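Local coordinates for 3-keto-5-aminohexanoate cleavage protein (Archaeoglobus fulgidus, PDB 3LOT), which probably cleaves beta-keto acids such as 3-keto-5-aminohexanoate, as a zinc-binding TIM-barrel enzyme of the beta-keto acid cleavage family, at residues T211-V216 with G247-I252; F218-A223 with E230-S235. One frame throughout, in Å; residues are numbered along the deposited sequence.

Contact 1: residues T211-V216 with G247-I252; sequences TAVEDV and GTLAVI
L249 carries this contact with a single methyl: its CD2 reaches the two valines of the opening turn of helix 213-226, and no hydrogen bond spans the gap. The leucine holds CG anti to its backbone N (chi1 178°), which sends the isobutyl group out from helix 243-252 instead of along it. V216 faces it end to end. L249 CD2 lies 3.7 Å from V216 CB, and V216 CG1 (3.8 Å) and CG2 (4.0 Å) straddle the same methyl, so that it sits over the fork of the valine. V213, one turn earlier, is met more obliquely and more loosely, its CG1 and CG2 each 4.1 Å from L249 CD2. Behind this apolar patch the helix start is tied down by polar atoms: D215 OD2 accepts from the backbone N of A212, the N-cap residue, at 3.1 Å, with the donor 42° above the carboxylate plane. The other oxygen, D215 OD1, makes a salt bridge to R225 of the third subunit. V216 continues inward onto L236 of strand 232-238, while L249 also packs on L249 of the second subunit, so the patch runs from the barrel wall to a subunit interface. Such packing of successive outer helices, here 213-226 and 243-252, through branched aliphatic side chains belongs to the shell of a TIM barrel.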
ATOM      1  N   THR D 211      11.868   1.543   9.685  1.00 10.88           N
ATOM      2  CA  THR D 211      12.702   1.214   8.548  1.00 11.38           C
ATOM      3  C   THR D 211      12.155   0.110   7.644  1.00 11.99           C
ATOM      4  O   THR D 211      12.942  -0.458   6.861  1.00 12.04           O
ATOM      5  CB  THR D 211      14.078   0.740   9.039  1.00 12.65           C
ATOM      6  OG1 THR D 211      13.851  -0.249  10.020  1.00 12.23           O
ATOM      7  CG2 THR D 211      14.894   1.873   9.666  1.00  9.98           C
ATOM      8  N   ALA D 212      10.851  -0.224   7.738  1.00 10.98           N
ATOM      9  CA  ALA D 212      10.261  -1.192   6.797  1.00 10.81           C
ATOM     10  C   ALA D 212      10.261  -0.625   5.375  1.00 10.95           C
ATOM     11  O   ALA D 212      10.125   0.594   5.175  1.00  9.84           O
ATOM     12  CB  ALA D 212       8.835  -1.585   7.198  1.00 10.32           C
ATOM     13  N   VAL D 213      10.394  -1.525   4.402  1.00 10.56           N
ATOM     14  CA  VAL D 213      10.173  -1.204   3.008  1.00 11.27           C
ATOM     15  C   VAL D 213       8.804  -0.532   2.853  1.00 11.72           C
ATOM     16  O   VAL D 213       8.695   0.456   2.159  1.00 11.62           O
ATOM     17  CB  VAL D 213      10.300  -2.482   2.130  1.00 11.34           C
ATOM     18  CG1 VAL D 213       9.843  -2.249   0.681  1.00 11.25           C
ATOM     19  CG2 VAL D 213      11.780  -2.941   2.167  1.00 12.37           C
ATOM     20  N   GLU D 214       7.783  -1.067   3.546  1.00 11.76           N
ATOM     21  CA  GLU D 214       6.450  -0.441   3.623  1.00 11.87           C
ATOM     22  C   GLU D 214       6.467   1.055   3.989  1.00 11.39           C
ATOM     23  O   GLU D 214       5.761   1.843   3.381  1.00 10.15           O
ATOM     24  CB  GLU D 214       5.569  -1.156   4.651  1.00 11.44           C
ATOM     25  CG  GLU D 214       5.056  -2.464   4.217  1.00 13.60           C
ATOM     26  CD  GLU D 214       6.039  -3.624   4.423  1.00 15.60           C
ATOM     27  OE1 GLU D 214       7.280  -3.392   4.674  1.00 12.49           O
ATOM     28  OE2 GLU D 214       5.547  -4.767   4.319  1.00 19.64           O
ATOM     29  N   ASP D 215       7.257   1.420   5.007  1.00 11.02           N
ATOM     30  CA  ASP D 215       7.361   2.797   5.468  1.00 10.98           C
ATOM     31  C   ASP D 215       7.971   3.708   4.418  1.00 11.19           C
ATOM     32  O   ASP D 215       7.516   4.832   4.202  1.00 11.02           O
ATOM     33  CB  ASP D 215       8.241   2.904   6.721  1.00 12.10           C
ATOM     34  CG  ASP D 215       7.701   2.146   7.929  1.00 13.57           C
ATOM     35  OD1 ASP D 215       6.461   2.020   8.146  1.00 14.91           O
ATOM     36  OD2 ASP D 215       8.571   1.651   8.689  1.00 13.16           O
ATOM     37  N   VAL D 216       9.039   3.244   3.769  1.00 11.68           N
ATOM     38  CA  VAL D 216       9.671   4.034   2.723  1.00 10.95           C
ATOM     39  C   VAL D 216       8.670   4.275   1.575  1.00 10.98           C
ATOM     40  O   VAL D 216       8.433   5.412   1.164  1.00 11.57           O
ATOM     41  CB  VAL D 216      10.976   3.373   2.230  1.00 11.87           C
ATOM     42  CG1 VAL D 216      11.531   4.171   1.043  1.00  8.16           C
ATOM     43  CG2 VAL D 216      11.964   3.271   3.402  1.00 10.12           C
ATOM     44  N   GLY D 247      18.872   2.778   1.455  1.00 11.45           N
ATOM     45  CA  GLY D 247      19.442   3.672   0.465  1.00 11.77           C
ATOM     46  C   GLY D 247      19.379   3.125  -0.959  1.00 11.45           C
ATOM     47  O   GLY D 247      19.089   3.857  -1.896  1.00 10.64           O
ATOM     48  N   THR D 248      19.692   1.837  -1.102  1.00 11.62           N
ATOM     49  CA  THR D 248      19.512   1.092  -2.358  1.00 11.87           C
ATOM     50  C   THR D 248      18.036   1.038  -2.844  1.00 11.93           C
ATOM     51  O   THR D 248      17.772   1.299  -4.018  1.00 11.14           O
ATOM     52  CB  THR D 248      20.143  -0.322  -2.288  1.00 11.34           C
ATOM     53  OG1 THR D 248      21.499  -0.206  -1.829  1.00 11.09           O
ATOM     54  CG2 THR D 248      20.120  -1.033  -3.653  1.00  8.55           C
ATOM     55  N   LEU D 249      17.092   0.752  -1.940  1.00 11.47           N
ATOM     56  CA  LEU D 249      15.667   0.893  -2.217  1.00 11.02           C
ATOM     57  C   LEU D 249      15.341   2.273  -2.840  1.00 10.96           C
ATOM     58  O   LEU D 249      14.675   2.366  -3.887  1.00 10.29           O
ATOM     59  CB  LEU D 249      14.857   0.688  -0.936  1.00 10.05           C
ATOM     60  CG  LEU D 249      13.346   0.851  -0.999  1.00 10.46           C
ATOM     61  CD1 LEU D 249      12.713  -0.187  -2.031  1.00 11.23           C
ATOM     62  CD2 LEU D 249      12.741   0.674   0.428  1.00  9.68           C
ATOM     63  N   ALA D 250      15.823   3.320  -2.191  1.00 11.18           N
ATOM     64  CA  ALA D 250      15.578   4.702  -2.646  1.00 11.76           C
ATOM     65  C   ALA D 250      16.027   4.854  -4.093  1.00 12.10           C
ATOM     66  O   ALA D 250      15.261   5.329  -4.919  1.00 12.77           O
ATOM     67  CB  ALA D 250      16.267   5.727  -1.744  1.00 10.54           C
ATOM     68  N   VAL D 251      17.249   4.418  -4.408  1.00 13.92           N
ATOM     69  CA  VAL D 251      17.768   4.518  -5.776  1.00 13.88           C
ATOM     70  C   VAL D 251      16.905   3.738  -6.764  1.00 13.86           C
ATOM     71  O   VAL D 251      16.644   4.198  -7.869  1.00 13.20           O
ATOM     72  CB  VAL D 251      19.259   4.116  -5.854  1.00 15.09           C
ATOM     73  CG1 VAL D 251      19.736   4.005  -7.312  1.00 12.59           C
ATOM     74  CG2 VAL D 251      20.096   5.167  -5.128  1.00 13.79           C
ATOM     75  N   ILE D 252      16.450   2.551  -6.355  1.00 12.89           N
ATOM     76  CA  ILE D 252      15.615   1.727  -7.204  1.00 12.23           C
ATOM     77  C   ILE D 252      14.291   2.502  -7.485  1.00 12.12           C
ATOM     78  O   ILE D 252      13.717   2.412  -8.576  1.00 11.89           O
ATOM     79  CB  ILE D 252      15.352   0.351  -6.541  1.00 12.62           C
ATOM     80  CG1 ILE D 252      16.630  -0.503  -6.576  1.00 12.52           C
ATOM     81  CG2 ILE D 252      14.188  -0.408  -7.231  1.00 10.89           C
ATOM     82  CD1 ILE D 252      16.608  -1.650  -5.638  1.00 13.23           C
TER

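Contact 2: residues F218-A223 with E230-S235; sequences FMKQTA and ENYTWS
A223 CB presses on the phenol end of Y232 where helix 213-226 packs on strand 232-238, the closing half of a beta-alpha-beta crossover of the TIM barrel. The axes of 218-223 and 232-235 run nearly antiparallel, at 167°, 10.6 Å apart at their closest. Packing is tight here: A223 CB is 3.4 Å from Y232 CZ, and K220 O comes to 3.2 Å from Y232 OH, with no hydrogen bond between them. Both aromatic residues of the strand place CG between backbone N and carbonyl carbon (chi1 80° for Y232), and both side chains turn to the helix. K220 forms the looser, partly exposed flank: its aliphatic chain crosses the two rings at about a right angle, bends at chi2, and ends in a salt bridge from NZ to D224. The same aspartate takes a hydrogen bond from Y232 OH, so the two oxygens of one helix carboxylate hold lysine and phenol, OD2 the amine and OD1 the hydroxyl. A phenylalanine in place of Y232 would keep the ring against A223 but would probably leave D224 OD1 without its phenol partner. At the root of the lysine, K220 CG makes an off-centre CH-pi contact with the buried W234, 4.2 Å from the centroid of the five-membered ring and 29° off its normal.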
ATOM      1  N   PHE D 218       5.418   4.152   1.537  1.00 12.43           N
ATOM      2  CA  PHE D 218       4.283   4.964   1.953  1.00 11.87           C
ATOM      3  C   PHE D 218       4.655   6.457   2.074  1.00 12.16           C
ATOM      4  O   PHE D 218       3.854   7.303   1.697  1.00 12.46           O
ATOM      5  CB  PHE D 218       3.618   4.406   3.217  1.00 12.23           C
ATOM      6  CG  PHE D 218       2.232   4.913   3.417  1.00 12.14           C
ATOM      7  CD1 PHE D 218       1.196   4.435   2.645  1.00 13.39           C
ATOM      8  CD2 PHE D 218       1.972   5.922   4.321  1.00 13.27           C
ATOM      9  CE1 PHE D 218      -0.086   4.925   2.792  1.00 13.29           C
ATOM     10  CE2 PHE D 218       0.692   6.441   4.455  1.00 13.11           C
ATOM     11  CZ  PHE D 218      -0.336   5.938   3.701  1.00 13.01           C
HETATM   12  N   MSE D 219       5.872   6.772   2.551  1.00 12.29           N
HETATM   13  CA  MSE D 219       6.345   8.143   2.639  1.00 12.57           C
HETATM   14  C   MSE D 219       6.342   8.747   1.241  1.00 12.81           C
HETATM   15  O   MSE D 219       5.766   9.802   1.025  1.00 12.98           O
HETATM   16  CB  MSE D 219       7.764   8.230   3.254  1.00 13.54           C
HETATM   17  CG  MSE D 219       7.874   7.868   4.717  1.00 12.14           C
HETATM   18 SE   MSE D 219       7.438   9.342   5.895  0.75 10.69          SE
HETATM   19  CE  MSE D 219       9.156  10.315   5.908  1.00  8.92           C
ATOM     20  N   LYS D 220       6.960   8.065   0.287  1.00 12.77           N
ATOM     21  CA  LYS D 220       7.127   8.626  -1.044  1.00 13.55           C
ATOM     22  C   LYS D 220       5.769   8.794  -1.713  1.00 13.48           C
ATOM     23  O   LYS D 220       5.508   9.819  -2.330  1.00 13.47           O
ATOM     24  CB  LYS D 220       8.098   7.764  -1.894  1.00 14.52           C
ATOM     25  CG  LYS D 220       8.364   8.320  -3.324  1.00 14.31           C
ATOM     26  CD  LYS D 220       7.491   7.728  -4.368  1.00 14.89           C
ATOM     27  CE  LYS D 220       7.920   8.205  -5.791  1.00 15.83           C
ATOM     28  NZ  LYS D 220       7.104   7.572  -6.851  1.00 12.46           N
ATOM     29  N   GLN D 221       4.918   7.784  -1.596  1.00 13.45           N
ATOM     30  CA  GLN D 221       3.550   7.842  -2.166  1.00 13.51           C
ATOM     31  C   GLN D 221       2.714   8.952  -1.534  1.00 12.82           C
ATOM     32  O   GLN D 221       1.899   9.590  -2.211  1.00 13.32           O
ATOM     33  CB  GLN D 221       2.837   6.513  -1.996  1.00 13.25           C
ATOM     34  CG  GLN D 221       3.407   5.405  -2.829  1.00 13.30           C
ATOM     35  CD  GLN D 221       2.743   4.057  -2.500  1.00 15.95           C
ATOM     36  OE1 GLN D 221       2.211   3.878  -1.396  1.00 17.23           O
ATOM     37  NE2 GLN D 221       2.802   3.085  -3.458  1.00 15.81           N
ATOM     38  N   THR D 222       2.927   9.218  -0.244  1.00 13.29           N
ATOM     39  CA  THR D 222       2.225  10.338   0.400  1.00 13.06           C
ATOM     40  C   THR D 222       2.662  11.669  -0.214  1.00 13.38           C
ATOM     41  O   THR D 222       1.836  12.536  -0.504  1.00 14.77           O
ATOM     42  CB  THR D 222       2.424  10.338   1.941  1.00 12.91           C
ATOM     43  OG1 THR D 222       1.957   9.096   2.461  1.00  9.83           O
ATOM     44  CG2 THR D 222       1.683  11.506   2.612  1.00 11.38           C
ATOM     45  N   ALA D 223       3.965  11.837  -0.403  1.00 13.86           N
ATOM     46  CA  ALA D 223       4.494  13.049  -1.050  1.00 13.42           C
ATOM     47  C   ALA D 223       3.956  13.207  -2.490  1.00 13.70           C
ATOM     48  O   ALA D 223       3.528  14.305  -2.893  1.00 14.51           O
ATOM     49  CB  ALA D 223       6.045  13.044  -1.031  1.00 12.19           C
ATOM     50  N   GLU D 230       5.660  16.141  -9.905  1.00 20.05           N
ATOM     51  CA  GLU D 230       6.364  17.149 -10.694  1.00 20.02           C
ATOM     52  C   GLU D 230       6.857  18.288  -9.771  1.00 20.20           C
ATOM     53  O   GLU D 230       7.696  19.068 -10.186  1.00 19.42           O
ATOM     54  CB  GLU D 230       5.479  17.646 -11.870  1.00 20.25           C
ATOM     55  N   ASN D 231       6.408  18.319  -8.499  1.00 18.69           N
ATOM     56  CA  ASN D 231       6.706  19.437  -7.616  1.00 18.18           C
ATOM     57  C   ASN D 231       7.814  19.183  -6.586  1.00 17.68           C
ATOM     58  O   ASN D 231       8.138  20.079  -5.826  1.00 17.14           O
ATOM     59  CB  ASN D 231       5.428  19.906  -6.913  1.00 18.01           C
ATOM     60  CG  ASN D 231       4.411  20.501  -7.866  1.00 20.63           C
ATOM     61  OD1 ASN D 231       3.197  20.333  -7.691  1.00 24.29           O
ATOM     62  ND2 ASN D 231       4.881  21.188  -8.863  1.00 17.09           N
ATOM     63  N   TYR D 232       8.418  17.986  -6.541  1.00 17.37           N
ATOM     64  CA  TYR D 232       9.499  17.746  -5.562  1.00 16.76           C
ATOM     65  C   TYR D 232      10.533  16.745  -6.041  1.00 17.06           C
ATOM     66  O   TYR D 232      10.278  15.993  -6.967  1.00 17.69           O
ATOM     67  CB  TYR D 232       8.957  17.309  -4.203  1.00 16.45           C
ATOM     68  CG  TYR D 232       8.576  15.845  -4.117  1.00 14.89           C
ATOM     69  CD1 TYR D 232       7.423  15.359  -4.757  1.00 13.59           C
ATOM     70  CD2 TYR D 232       9.333  14.952  -3.384  1.00 15.27           C
ATOM     71  CE1 TYR D 232       7.067  14.033  -4.669  1.00 15.73           C
ATOM     72  CE2 TYR D 232       8.980  13.595  -3.295  1.00 15.63           C
ATOM     73  CZ  TYR D 232       7.847  13.145  -3.944  1.00 13.80           C
ATOM     74  OH  TYR D 232       7.487  11.818  -3.899  1.00 15.73           O
ATOM     75  N   THR D 233      11.713  16.786  -5.416  1.00 16.92           N
ATOM     76  CA  THR D 233      12.681  15.688  -5.479  1.00 16.63           C
ATOM     77  C   THR D 233      12.952  15.213  -4.038  1.00 15.39           C
ATOM     78  O   THR D 233      12.655  15.917  -3.064  1.00 15.81           O
ATOM     79  CB  THR D 233      13.997  16.070  -6.208  1.00 16.70           C
ATOM     80  OG1 THR D 233      14.782  16.943  -5.385  1.00 19.38           O
ATOM     81  CG2 THR D 233      13.709  16.726  -7.560  1.00 17.71           C
ATOM     82  N   TRP D 234      13.490  14.014  -3.902  1.00 15.20           N
ATOM     83  CA  TRP D 234      13.660  13.423  -2.571  1.00 14.38           C
ATOM     84  C   TRP D 234      14.919  12.584  -2.426  1.00 13.68           C
ATOM     85  O   TRP D 234      15.438  12.021  -3.386  1.00 12.19           O
ATOM     86  CB  TRP D 234      12.440  12.586  -2.180  1.00 14.52           C
ATOM     87  CG  TRP D 234      12.193  11.395  -3.072  1.00 12.17           C
ATOM     88  CD1 TRP D 234      11.635  11.399  -4.315  1.00 11.73           C
ATOM     89  CD2 TRP D 234      12.473  10.027  -2.762  1.00 12.05           C
ATOM     90  NE1 TRP D 234      11.581  10.112  -4.818  1.00 12.22           N
ATOM     91  CE2 TRP D 234      12.067   9.252  -3.869  1.00 13.69           C
ATOM     92  CE3 TRP D 234      13.026   9.392  -1.668  1.00 12.13           C
ATOM     93  CZ2 TRP D 234      12.237   7.870  -3.916  1.00 11.85           C
ATOM     94  CZ3 TRP D 234      13.122   8.023  -1.678  1.00 12.18           C
ATOM     95  CH2 TRP D 234      12.746   7.274  -2.822  1.00 10.90           C
ATOM     96  N   SER D 235      15.384  12.544  -1.189  1.00 13.10           N
ATOM     97  CA  SER D 235      16.479  11.711  -0.739  1.00 13.97           C
ATOM     98  C   SER D 235      15.973  10.931   0.447  1.00 14.00           C
ATOM     99  O   SER D 235      14.913  11.221   1.025  1.00 14.20           O
ATOM    100  CB  SER D 235      17.662  12.613  -0.325  1.00 14.62           C
ATOM    101  OG  SER D 235      18.816  11.869   0.076  1.00 16.82           O
TER

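Helix 213-226 serves both contacts, its first turn in contact 1 and its middle in contact 2; the contact centres lie about 12 Å apart. Contact 2 joins it to the barrel strand that follows, contact 1 to the next outer helix. Both are largely buried, but V213 and K220 remain partly exposed. Across contact 1 only aliphatic groups meet, and L249 also packs on another subunit; in contact 2 rings meet an alanine and a lysine chain, D224 holds the polar ends of Y232 and K220, and the subunit contacts fall to F218 and Q221, which take no part in it. A250 O lies 3.8 Å from W234 CH2, where outer helix and barrel strand pack together, away from the zinc site.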